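Biphenyl-2,3-diol 1,2-dioxygenase III-related protein (Vibrio cholerae, PDB 3EY8) probably acts as a metal-dependent enzyme of the glyoxalase/dioxygenase (vicinal oxygen chelate) superfamily, its substrate and exact reaction being unestablished. Local coordinates at residues Val37-Gly40 against Ile44-Glu47; Pro22-Phe27 against Ile53-Leu58; Lys30-Lys35 against Asn123-Ser128; Val103-Ala108 against Ile112-Phe117. The protein carries 9 engineered substitutions. All blocks are in the same frame, centred on the assembly; numbering follows the deposited sequence.

Contact 1. Residues Val37-Gly40 against Ile44-Glu47; sequences VSFG and IALE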
loop_
_atom_site.group_PDB
_atom_site.type_symbol
_atom_site.label_atom_id
_atom_site.label_comp_id
_atom_site.label_asym_id
_atom_site.label_seq_id
_atom_site.Cartn_x
_atom_site.Cartn_y
_atom_site.Cartn_z
ATOM N N VAL B 37 -2.756 1.631 17.234
ATOM C CA VAL B 37 -1.834 2.282 18.158
ATOM C C VAL B 37 -1.843 3.786 17.940
ATOM O O VAL B 37 -2.383 4.275 16.946
ATOM C CB VAL B 37 -0.390 1.767 17.987
ATOM C CG1 VAL B 37 -0.331 0.262 18.228
ATOM C CG2 VAL B 37 0.123 2.101 16.591
ATOM N N SER B 38 -1.269 4.520 18.886
ATOM C CA SER B 38 -1.078 5.952 18.718
ATOM C C SER B 38 0.338 6.331 19.113
ATOM O O SER B 38 0.985 5.639 19.902
ATOM C CB SER B 38 -2.110 6.752 19.518
ATOM O OG SER B 38 -2.159 6.334 20.867
ATOM N N PHE B 39 0.827 7.425 18.547
ATOM C CA PHE B 39 2.184 7.867 18.814
ATOM C C PHE B 39 2.313 9.357 18.554
ATOM O O PHE B 39 1.432 9.963 17.946
ATOM C CB PHE B 39 3.186 7.076 17.968
ATOM C CG PHE B 39 2.957 7.182 16.485
ATOM C CD1 PHE B 39 1.948 6.455 15.871
ATOM C CD2 PHE B 39 3.763 7.993 15.700
ATOM C CE1 PHE B 39 1.738 6.543 14.507
ATOM C CE2 PHE B 39 3.559 8.084 14.332
ATOM C CZ PHE B 39 2.544 7.359 13.734
ATOM N N GLY B 40 3.407 9.942 19.031
ATOM C CA GLY B 40 3.659 11.358 18.847
ATOM C C GLY B 40 2.484 12.229 19.242
ATOM O O GLY B 40 1.789 11.957 20.223
ATOM N N ILE B 44 -2.250 8.299 14.624
ATOM C CA ILE B 44 -2.891 6.996 14.769
ATOM C C ILE B 44 -2.452 6.051 13.653
ATOM O O ILE B 44 -2.323 6.457 12.494
ATOM C CB ILE B 44 -4.423 7.120 14.723
ATOM C CG1 ILE B 44 -4.928 8.095 15.795
ATOM C CG2 ILE B 44 -5.077 5.748 14.874
ATOM C CD1 ILE B 44 -4.806 7.583 17.223
ATOM N N ALA B 45 -2.222 4.791 13.999
ATOM C CA ALA B 45 -1.852 3.794 13.002
ATOM C C ALA B 45 -2.454 2.430 13.319
ATOM O O ALA B 45 -2.865 2.162 14.448
ATOM C CB ALA B 45 -0.347 3.691 12.888
ATOM N N LEU B 46 -2.502 1.579 12.300
ATOM C CA LEU B 46 -2.913 0.186 12.447
ATOM C C LEU B 46 -1.739 -0.740 12.140
ATOM O O LEU B 46 -1.181 -0.696 11.041
ATOM C CB LEU B 46 -4.059 -0.119 11.486
ATOM C CG LEU B 46 -5.397 0.529 11.837
ATOM C CD1 LEU B 46 -6.299 0.601 10.612
ATOM C CD2 LEU B 46 -6.070 -0.228 12.959
ATOM N N GLU B 47 -1.373 -1.585 13.101
ATOM C CA GLU B 47 -0.222 -2.480 12.936
ATOM C C GLU B 47 -0.629 -3.901 12.566
ATOM O O GLU B 47 -1.611 -4.439 13.081
ATOM C CB GLU B 47 0.636 -2.518 14.212
ATOM C CG GLU B 47 1.254 -1.188 14.600
ATOM C CD GLU B 47 2.067 -1.257 15.891
ATOM O OE1 GLU B 47 2.047 -2.308 16.577
ATOM O OE2 GLU B 47 2.717 -0.247 16.219
#

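Contact 2. Residues Pro22-Phe27 against Ile53-Leu58; sequences PTTTKF and INLHQL. Engineered in segment 22-27: K26 (natural residue Asn).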
loop_
_atom_site.group_PDB
_atom_site.type_symbol
_atom_site.label_atom_id
_atom_site.label_comp_id
_atom_site.label_asym_id
_atom_site.label_seq_id
_atom_site.Cartn_x
_atom_site.Cartn_y
_atom_site.Cartn_z
ATOM N N PRO B 22 -11.938 6.884 14.562
ATOM C CA PRO B 22 -12.470 5.843 15.456
ATOM C C PRO B 22 -13.267 4.746 14.742
ATOM O O PRO B 22 -13.131 3.571 15.084
ATOM C CB PRO B 22 -13.382 6.634 16.404
ATOM C CG PRO B 22 -12.777 8.005 16.423
ATOM C CD PRO B 22 -12.340 8.232 14.999
ATOM N N THR B 23 -14.090 5.126 13.771
ATOM C CA THR B 23 -14.866 4.164 12.999
ATOM C C THR B 23 -13.922 3.205 12.279
ATOM O O THR B 23 -14.097 1.975 12.291
ATOM C CB THR B 23 -15.761 4.883 11.986
ATOM O OG1 THR B 23 -16.736 5.667 12.696
ATOM C CG2 THR B 23 -16.464 3.887 11.076
ATOM N N THR B 24 -12.890 3.775 11.675
ATOM C CA THR B 24 -11.890 2.981 10.969
ATOM C C THR B 24 -11.097 2.039 11.892
ATOM O O THR B 24 -10.928 0.864 11.581
ATOM C CB THR B 24 -10.948 3.899 10.203
ATOM O OG1 THR B 24 -11.697 4.603 9.202
ATOM C CG2 THR B 24 -9.834 3.099 9.526
ATOM N N THR B 25 -10.618 2.539 13.028
ATOM C CA THR B 25 -9.839 1.680 13.917
ATOM C C THR B 25 -10.696 0.542 14.477
ATOM O O THR B 25 -10.254 -0.614 14.518
ATOM C CB THR B 25 -9.115 2.475 15.029
ATOM O OG1 THR B 25 -10.072 3.204 15.799
ATOM C CG2 THR B 25 -8.115 3.459 14.420
ATOM N N LYS B 26 -11.931 0.851 14.873
ATOM C CA LYS B 26 -12.838 -0.190 15.350
ATOM C C LYS B 26 -13.010 -1.277 14.294
ATOM O O LYS B 26 -12.961 -2.468 14.597
ATOM C CB LYS B 26 -14.203 0.392 15.720
ATOM C CG LYS B 26 -14.225 1.215 16.997
ATOM C CD LYS B 26 -15.657 1.589 17.359
ATOM C CE LYS B 26 -15.715 2.510 18.569
ATOM N NZ LYS B 26 -15.264 3.893 18.256
ATOM N N PHE B 27 -13.211 -0.857 13.051
ATOM C CA PHE B 27 -13.391 -1.799 11.951
ATOM C C PHE B 27 -12.179 -2.704 11.738
ATOM O O PHE B 27 -12.303 -3.930 11.723
ATOM C CB PHE B 27 -13.725 -1.047 10.660
ATOM C CG PHE B 27 -13.956 -1.947 9.478
ATOM C CD1 PHE B 27 -12.896 -2.345 8.678
ATOM C CD2 PHE B 27 -15.237 -2.393 9.170
ATOM C CE1 PHE B 27 -13.105 -3.177 7.582
ATOM C CE2 PHE B 27 -15.451 -3.217 8.085
ATOM C CZ PHE B 27 -14.388 -3.606 7.288
ATOM N N ILE B 53 -0.440 0.792 8.714
ATOM C CA ILE B 53 -1.125 1.790 7.917
ATOM C C ILE B 53 -1.342 3.012 8.798
ATOM O O ILE B 53 -1.907 2.901 9.887
ATOM C CB ILE B 53 -2.466 1.248 7.428
ATOM C CG1 ILE B 53 -2.233 0.157 6.382
ATOM C CG2 ILE B 53 -3.328 2.375 6.870
ATOM C CD1 ILE B 53 -3.451 -0.687 6.109
ATOM N N ASN B 54 -0.854 4.167 8.356
ATOM C CA ASN B 54 -1.097 5.412 9.074
ATOM C C ASN B 54 -2.462 5.950 8.681
ATOM O O ASN B 54 -2.857 5.871 7.513
ATOM C CB ASN B 54 -0.028 6.461 8.749
ATOM C CG ASN B 54 1.308 6.196 9.450
ATOM O OD1 ASN B 54 1.371 5.508 10.475
ATOM N ND2 ASN B 54 2.380 6.761 8.901
ATOM N N LEU B 55 -3.187 6.489 9.651
ATOM C CA LEU B 55 -4.497 7.065 9.377
ATOM C C LEU B 55 -4.460 8.579 9.542
ATOM O O LEU B 55 -3.962 9.078 10.554
ATOM C CB LEU B 55 -5.546 6.478 10.326
ATOM C CG LEU B 55 -5.746 4.963 10.238
ATOM C CD1 LEU B 55 -6.747 4.478 11.287
ATOM C CD2 LEU B 55 -6.181 4.556 8.827
ATOM N N HIS B 56 -4.987 9.297 8.549
ATOM C CA HIS B 56 -5.262 10.733 8.666
ATOM C C HIS B 56 -6.767 10.927 8.609
ATOM O O HIS B 56 -7.444 10.300 7.798
ATOM C CB HIS B 56 -4.663 11.517 7.496
ATOM C CG HIS B 56 -3.167 11.500 7.441
ATOM N ND1 HIS B 56 -2.453 12.263 6.542
ATOM C CD2 HIS B 56 -2.250 10.823 8.170
ATOM C CE1 HIS B 56 -1.161 12.044 6.711
ATOM N NE2 HIS B 56 -1.012 11.173 7.693
ATOM N N GLN B 57 -7.304 11.796 9.452
ATOM C CA GLN B 57 -8.718 12.107 9.324
ATOM C C GLN B 57 -8.900 13.213 8.300
ATOM O O GLN B 57 -8.164 14.203 8.296
ATOM C CB GLN B 57 -9.337 12.504 10.660
ATOM C CG GLN B 57 -10.834 12.761 10.545
ATOM C CD GLN B 57 -11.560 12.595 11.863
ATOM O OE1 GLN B 57 -11.413 11.578 12.552
ATOM N NE2 GLN B 57 -12.362 13.593 12.217
ATOM N N LEU B 58 -9.867 13.028 7.412
ATOM C CA LEU B 58 -10.178 14.037 6.411
ATOM C C LEU B 58 -10.391 15.379 7.113
ATOM O O LEU B 58 -11.173 15.476 8.060
ATOM C CB LEU B 58 -11.428 13.633 5.630
ATOM C CG LEU B 58 -11.801 14.500 4.428
ATOM C CD1 LEU B 58 -10.727 14.440 3.359
ATOM C CD2 LEU B 58 -13.138 14.042 3.871
#

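Contact 3. Residues Lys30-Lys35 against Asn123-Ser128; sequences KVLGMK and NLIEVS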
loop_
_atom_site.group_PDB
_atom_site.type_symbol
_atom_site.label_atom_id
_atom_site.label_comp_id
_atom_site.label_asym_id
_atom_site.label_seq_id
_atom_site.Cartn_x
_atom_site.Cartn_y
_atom_site.Cartn_z
ATOM N N LYS B 30 -11.667 -5.132 14.703
ATOM C CA LYS B 30 -12.698 -6.159 14.819
ATOM C C LYS B 30 -12.714 -7.109 13.626
ATOM O O LYS B 30 -12.901 -8.317 13.784
ATOM C CB LYS B 30 -14.070 -5.510 15.008
ATOM C CG LYS B 30 -15.237 -6.474 14.902
ATOM C CD LYS B 30 -16.548 -5.800 15.271
ATOM C CE LYS B 30 -17.718 -6.767 15.142
ATOM N NZ LYS B 30 -18.908 -6.316 15.913
ATOM N N VAL B 31 -12.501 -6.569 12.430
ATOM C CA VAL B 31 -12.660 -7.358 11.215
ATOM C C VAL B 31 -11.367 -8.044 10.778
ATOM O O VAL B 31 -11.391 -9.200 10.365
ATOM C CB VAL B 31 -13.252 -6.503 10.068
ATOM C CG1 VAL B 31 -13.403 -7.324 8.793
ATOM C CG2 VAL B 31 -14.601 -5.938 10.489
ATOM N N LEU B 32 -10.241 -7.346 10.899
ATOM C CA LEU B 32 -8.965 -7.893 10.439
ATOM C C LEU B 32 -7.992 -8.205 11.566
ATOM O O LEU B 32 -6.879 -8.662 11.316
ATOM C CB LEU B 32 -8.305 -6.943 9.442
ATOM C CG LEU B 32 -9.007 -6.921 8.085
ATOM C CD1 LEU B 32 -8.240 -6.075 7.096
ATOM C CD2 LEU B 32 -9.182 -8.347 7.567
ATOM N N GLY B 33 -8.410 -7.953 12.802
ATOM C CA GLY B 33 -7.573 -8.244 13.952
ATOM C C GLY B 33 -6.308 -7.413 14.033
ATOM O O GLY B 33 -5.326 -7.825 14.648
HETATM N N MSE B 34 -6.316 -6.238 13.417
HETATM C CA MSE B 34 -5.145 -5.374 13.471
HETATM C C MSE B 34 -5.052 -4.690 14.823
HETATM O O MSE B 34 -5.998 -4.714 15.600
HETATM C CB MSE B 34 -5.163 -4.351 12.341
HETATM C CG MSE B 34 -4.958 -4.991 10.986
HETATM SE SE MSE B 34 -4.920 -3.696 9.567
HETATM C CE MSE B 34 -4.707 -4.915 8.056
ATOM N N LYS B 35 -3.900 -4.088 15.092
ATOM C CA LYS B 35 -3.617 -3.477 16.379
ATOM C C LYS B 35 -3.579 -1.969 16.195
ATOM O O LYS B 35 -2.661 -1.442 15.573
ATOM C CB LYS B 35 -2.258 -3.983 16.870
ATOM C CG LYS B 35 -1.875 -3.618 18.290
ATOM C CD LYS B 35 -0.440 -4.067 18.550
ATOM C CE LYS B 35 -0.170 -4.300 20.024
ATOM N NZ LYS B 35 1.195 -4.855 20.250
ATOM N N ASN B 123 -12.924 1.814 0.783
ATOM C CA ASN B 123 -11.691 1.185 0.308
ATOM C C ASN B 123 -11.952 -0.290 0.033
ATOM O O ASN B 123 -12.699 -0.935 0.769
ATOM C CB ASN B 123 -10.571 1.349 1.336
ATOM C CG ASN B 123 -10.181 2.803 1.537
ATOM O OD1 ASN B 123 -9.907 3.510 0.573
ATOM N ND2 ASN B 123 -10.144 3.253 2.795
ATOM N N LEU B 124 -11.351 -0.818 -1.032
ATOM C CA LEU B 124 -11.510 -2.224 -1.377
ATOM C C LEU B 124 -10.469 -3.064 -0.653
ATOM O O LEU B 124 -9.263 -2.826 -0.793
ATOM C CB LEU B 124 -11.373 -2.438 -2.884
ATOM C CG LEU B 124 -11.602 -3.869 -3.382
ATOM C CD1 LEU B 124 -13.020 -4.363 -3.042
ATOM C CD2 LEU B 124 -11.347 -3.949 -4.880
ATOM N N ILE B 125 -10.942 -4.039 0.120
ATOM C CA ILE B 125 -10.056 -4.916 0.873
ATOM C C ILE B 125 -10.129 -6.337 0.328
ATOM O O ILE B 125 -11.205 -6.932 0.210
ATOM C CB ILE B 125 -10.374 -4.891 2.389
ATOM C CG1 ILE B 125 -10.434 -3.448 2.917
ATOM C CG2 ILE B 125 -9.353 -5.712 3.162
ATOM C CD1 ILE B 125 -9.137 -2.642 2.730
ATOM N N GLU B 126 -8.966 -6.867 -0.025
ATOM C CA GLU B 126 -8.841 -8.210 -0.554
ATOM C C GLU B 126 -8.050 -9.002 0.473
ATOM O O GLU B 126 -6.911 -8.662 0.778
ATOM C CB GLU B 126 -8.086 -8.159 -1.890
ATOM C CG GLU B 126 -7.935 -9.499 -2.599
ATOM C CD GLU B 126 -7.106 -9.383 -3.866
ATOM O OE1 GLU B 126 -6.629 -8.266 -4.173
ATOM O OE2 GLU B 126 -6.925 -10.409 -4.552
ATOM N N VAL B 127 -8.669 -10.036 1.034
ATOM C CA VAL B 127 -7.991 -10.896 1.991
ATOM C C VAL B 127 -7.691 -12.218 1.309
ATOM O O VAL B 127 -8.570 -12.811 0.675
ATOM C CB VAL B 127 -8.851 -11.114 3.241
ATOM C CG1 VAL B 127 -8.227 -12.174 4.147
ATOM C CG2 VAL B 127 -9.021 -9.790 3.983
ATOM N N SER B 128 -6.445 -12.668 1.418
ATOM C CA SER B 128 -5.974 -13.764 0.571
ATOM C C SER B 128 -5.077 -14.760 1.287
ATOM O O SER B 128 -4.512 -14.471 2.344
ATOM C CB SER B 128 -5.226 -13.204 -0.640
ATOM O OG SER B 128 -5.977 -12.184 -1.281
#

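Contact 4. Residues Val103-Ala108 against Ile112-Phe117; sequences VKRTGA and ITSFYF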
loop_
_atom_site.group_PDB
_atom_site.type_symbol
_atom_site.label_atom_id
_atom_site.label_comp_id
_atom_site.label_asym_id
_atom_site.label_seq_id
_atom_site.Cartn_x
_atom_site.Cartn_y
_atom_site.Cartn_z
ATOM N N VAL B 103 -11.998 -16.661 -4.696
ATOM C CA VAL B 103 -11.645 -16.659 -6.114
ATOM C C VAL B 103 -10.133 -16.693 -6.303
ATOM O O VAL B 103 -9.388 -16.166 -5.486
ATOM C CB VAL B 103 -12.230 -15.430 -6.857
ATOM C CG1 VAL B 103 -13.742 -15.555 -6.985
ATOM C CG2 VAL B 103 -11.848 -14.140 -6.140
ATOM N N LYS B 104 -9.684 -17.329 -7.379
ATOM C CA LYS B 104 -8.257 -17.434 -7.654
ATOM C C LYS B 104 -7.741 -16.141 -8.244
ATOM O O LYS B 104 -8.323 -15.596 -9.186
ATOM C CB LYS B 104 -7.977 -18.584 -8.626
ATOM C CG LYS B 104 -8.144 -19.964 -8.015
ATOM C CD LYS B 104 -7.690 -21.041 -8.993
ATOM C CE LYS B 104 -7.596 -22.403 -8.324
ATOM N NZ LYS B 104 -7.008 -23.428 -9.233
ATOM N N ARG B 105 -6.636 -15.657 -7.691
ATOM C CA ARG B 105 -5.998 -14.439 -8.181
ATOM C C ARG B 105 -4.481 -14.597 -8.230
ATOM O O ARG B 105 -3.932 -15.639 -7.866
ATOM C CB ARG B 105 -6.383 -13.255 -7.290
ATOM C CG ARG B 105 -7.877 -12.963 -7.267
ATOM C CD ARG B 105 -8.313 -12.320 -8.572
ATOM N NE ARG B 105 -9.677 -11.805 -8.499
ATOM C CZ ARG B 105 -10.740 -12.447 -8.966
ATOM N NH1 ARG B 105 -10.599 -13.635 -9.535
ATOM N NH2 ARG B 105 -11.945 -11.903 -8.861
ATOM N N THR B 106 -3.803 -13.557 -8.695
ATOM C CA THR B 106 -2.356 -13.577 -8.771
ATOM C C THR B 106 -1.776 -12.704 -7.670
ATOM O O THR B 106 -2.043 -11.510 -7.604
ATOM C CB THR B 106 -1.864 -13.079 -10.132
ATOM O OG1 THR B 106 -2.517 -13.820 -11.169
ATOM C CG2 THR B 106 -0.362 -13.261 -10.251
ATOM N N GLY B 107 -1.003 -13.314 -6.786
ATOM C CA GLY B 107 -0.307 -12.570 -5.757
ATOM C C GLY B 107 1.106 -12.260 -6.211
ATOM O O GLY B 107 1.551 -12.713 -7.277
ATOM N N ALA B 108 1.810 -11.471 -5.408
ATOM C CA ALA B 108 3.185 -11.088 -5.712
ATOM C C ALA B 108 4.071 -12.296 -5.984
ATOM O O ALA B 108 4.942 -12.249 -6.850
ATOM C CB ALA B 108 3.756 -10.264 -4.567
ATOM N N ILE B 112 -2.816 -17.004 -5.552
ATOM C CA ILE B 112 -3.478 -16.857 -4.266
ATOM C C ILE B 112 -4.967 -17.086 -4.439
ATOM O O ILE B 112 -5.480 -17.088 -5.558
ATOM C CB ILE B 112 -3.273 -15.454 -3.666
ATOM C CG1 ILE B 112 -3.872 -14.393 -4.590
ATOM C CG2 ILE B 112 -1.794 -15.200 -3.388
ATOM C CD1 ILE B 112 -3.709 -12.958 -4.082
ATOM N N THR B 113 -5.654 -17.290 -3.322
ATOM C CA THR B 113 -7.106 -17.321 -3.307
ATOM C C THR B 113 -7.601 -16.152 -2.454
ATOM O O THR B 113 -7.084 -15.928 -1.356
ATOM C CB THR B 113 -7.618 -18.652 -2.744
ATOM O OG1 THR B 113 -7.032 -19.732 -3.490
ATOM C CG2 THR B 113 -9.125 -18.731 -2.850
ATOM N N SER B 114 -8.589 -15.409 -2.960
ATOM C CA SER B 114 -8.981 -14.133 -2.358
ATOM C C SER B 114 -10.479 -14.048 -2.065
ATOM O O SER B 114 -11.282 -14.728 -2.700
ATOM C CB SER B 114 -8.617 -12.970 -3.303
ATOM O OG SER B 114 -7.228 -12.883 -3.548
ATOM N N PHE B 115 -10.843 -13.202 -1.102
ATOM C CA PHE B 115 -12.211 -12.708 -0.991
ATOM C C PHE B 115 -12.175 -11.197 -0.756
ATOM O O PHE B 115 -11.134 -10.657 -0.390
ATOM C CB PHE B 115 -13.050 -13.470 0.055
ATOM C CG PHE B 115 -12.649 -13.236 1.496
ATOM C CD1 PHE B 115 -13.324 -12.307 2.281
ATOM C CD2 PHE B 115 -11.644 -13.990 2.087
ATOM C CE1 PHE B 115 -12.983 -12.116 3.616
ATOM C CE2 PHE B 115 -11.300 -13.800 3.418
ATOM C CZ PHE B 115 -11.973 -12.862 4.181
ATOM N N TYR B 116 -13.294 -10.519 -0.998
ATOM C CA TYR B 116 -13.315 -9.060 -1.041
ATOM C C TYR B 116 -14.435 -8.468 -0.201
ATOM O O TYR B 116 -15.526 -9.026 -0.115
ATOM C CB TYR B 116 -13.541 -8.569 -2.476
ATOM C CG TYR B 116 -12.469 -8.930 -3.474
ATOM C CD1 TYR B 116 -12.482 -10.160 -4.112
ATOM C CD2 TYR B 116 -11.468 -8.028 -3.802
ATOM C CE1 TYR B 116 -11.519 -10.492 -5.034
ATOM C CE2 TYR B 116 -10.494 -8.353 -4.722
ATOM C CZ TYR B 116 -10.529 -9.590 -5.335
ATOM O OH TYR B 116 -9.572 -9.929 -6.262
ATOM N N PHE B 117 -14.167 -7.317 0.396
ATOM C CA PHE B 117 -15.210 -6.532 1.039
ATOM C C PHE B 117 -14.717 -5.095 1.117
ATOM O O PHE B 117 -13.573 -4.817 0.766
ATOM C CB PHE B 117 -15.518 -7.073 2.439
ATOM C CG PHE B 117 -14.311 -7.195 3.321
ATOM C CD1 PHE B 117 -13.563 -8.357 3.326
ATOM C CD2 PHE B 117 -13.921 -6.148 4.141
ATOM C CE1 PHE B 117 -12.441 -8.472 4.133
ATOM C CE2 PHE B 117 -12.796 -6.258 4.956
ATOM C CZ PHE B 117 -12.059 -7.423 4.948
#

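Contact 1. Residues Val37-Gly40 against Ile44-Glu47
I44 meets S38 in a non-hydrogen-bonded antiparallel pair, and the isoleucine is the side chain that leans across. Its CG1 stands beside the backbone N (chi1 -56°) and a second bend follows at chi2, which brings CD1 to 3.6 Å from S38 CB. The I44 CA-H group also points at the carbonyl of V37, with CA 3.5 Å from V37 O, a weak contact that supplements the regular ladder. On this face I44 also packs on I21 and T25 of helix 21-32.

A45 and V37 form the neighbouring hydrogen-bonded pair. V37 N donates to A45 O at 2.8 Å and A45 N returns a bond to V37 O at 3.0 Å, both nearly straight. On the face opposite I44 and S38, the small A45 CB meets two larger groups: V37 CG2 at 4.1 Å, and the F39 ring, which turns its edge so that CE1 lies 3.9 Å from A45 CB. The same ring packs on K52 and N54 of the next strand and on T106 of the second subunit.

E47 reaches back over V37 with an extended chain that crosses the valine at about a right angle. Its carboxylate lies against both methyls, OE2 coming to 3.5 Å from V37 CG2, probably shielding one flank of the acid from solvent.

The two short strand segments run antiparallel with a marked twist, 138° between their directions. They make a beta hairpin whose first strand is outermost, within this chain, in a mixed four-stranded sheet, as in the vicinal oxygen chelate fold.

Contact 2. Residues Pro22-Phe27 against Ile53-Leu58
Two neighbouring threonines, T24 and T25, present their methyls to L55 through different first torsions. In T24, OG1 sits beside the backbone N (chi1 -63°), which sets CG2 anti to that N and aims it at the sheet. T25 has the other arrangement, with OG1 wedged between N and the carbonyl carbon (chi1 58°) and CG2 opposite the carbonyl carbon. Both methyls therefore converge on the forked end of L55.

T24 and L55 meet tip to tip, the threonine CG2 lying 3.8 Å from L55 CD1 and 4.0 Å from L55 CD2, so it is shared between the two branches. T25 comes in obliquely and uses one branch, its CG2 approaching L55 CD1 to 3.6 Å. Farther along, P22 CD stands 4.2 Å from Q57 OE1, a loose touch; that oxygen is engaged by the backbone N of I21, at the start of helix 21-32.

Helix and strand run nearly antiparallel, 153° between their directions, with their axes 10.0 Å apart, a usual spacing for a helix laid on a sheet. V18 also packs on T24, and I44 and A36 on T25.

The hydroxyls stay with the helix: T24 OG1 bonds to D20 O, and T25 OG1 lies within reach of the carbonyls of P22 and I21, the bond to I21 O being weak. What faces the sheet is thus methyl carbon, and helix and strand are joined here by apolar packing between polar residues' hydrocarbon ends and a leucine.

Contact 3. Residues Lys30-Lys35 against Asn123-Ser128
L32 lies near the C-terminal end of helix 21-32, and its CA comes 9.0 Å from that of V127 on strand 124-129, a separation that side chains alone can bridge. Just beyond, G33 leaves helical geometry with a positive phi (66°) and turns the chain toward strand 35-39. The setting is the buried interior of the vicinal oxygen chelate fold, where this helix reaches the sheet formed by the later half of the chain.

On the strand, I125 and V127 alternate with E126 and direct their CB atoms at the helix. The L32 side chain crosses that of I125 obliquely and runs past that of V127 in the opposite sense, with CD1 facing I125 and CD2 3.9 Å from V127 CG2. F117 of strand 110-118 touches all three residues, while I8 of the second subunit packs on L32 and M6 of that subunit on V127, the dimer partner closing over this apolar cluster.

E126, which binds calcium in a structure of this protein though no ion is bound here, faces the other side of the sheet; its OE2 is held by S114 OG. Within the cluster, L32 CD1 lies 4.1 Å from I125 CG2.

Contact 4. Residues Val103-Ala108 against Ile112-Phe117
R105 and Y116 meet on the well-packed face of a beta hairpin, strands 103-107 and 110-118, at the edge of the second mixed sheet of this vicinal oxygen chelate fold. Four backbone bonds lock the ladder: V103 pairs with S114, and R105 with I112, whose two bonds are almost straight (R105 N to I112 O is 2.8 Å).

Above that ladder the arginine chain bends once, at chi2 (-74°), which carries NE to 2.9 Å from Y116 OH, a distinctly angled bond (141° at the hydrogen) with the hydroxyl somewhat out of the guanidinium plane. The guanidinium and ring planes lie 42° apart. NH1 bonds to K104 O at 3.0 Å, and NH2 has a long, weak ion pair with E100, so the group is held from several directions. Near the hairpin turn, I112 lays its CG2 and CD1 against G107, each 3.8 Å from G107 CA.

The opposite face, with K104 and T113, is sparser. K104 extends its chain to the exposed side, and T113 offers mainly its CG2, 3.7 Å from V103 O. On the packed face, S114 OG is hydrogen-bonded to S128 OG.

V103 CG2 joins the two flat groups: it sits over the centre of the R105 guanidinium, 3.4 Å above its plane, and in the plane of the Y116 ring at its edge, 3.8 Å from CE1.

Contacts 1 and 4 are the edge hairpins of two mixed four-stranded sheets with the same strand order, about 28 Å apart between centres and on opposite sides of the chain's centre. Contact 1 is nested along the chain inside the loops closed by contacts 2 and 3, and contact 4 inside that of contact 3. Helix 21-32 links the halves: contact 2 sets it on the first sheet and contact 3, about 12 Å away between centres, on the second, while F27 touches F117. This repetition is that of the vicinal oxygen chelate fold. H13 of one subunit lies near E126 of the other, consistent with metal sites formed at the dimer interface.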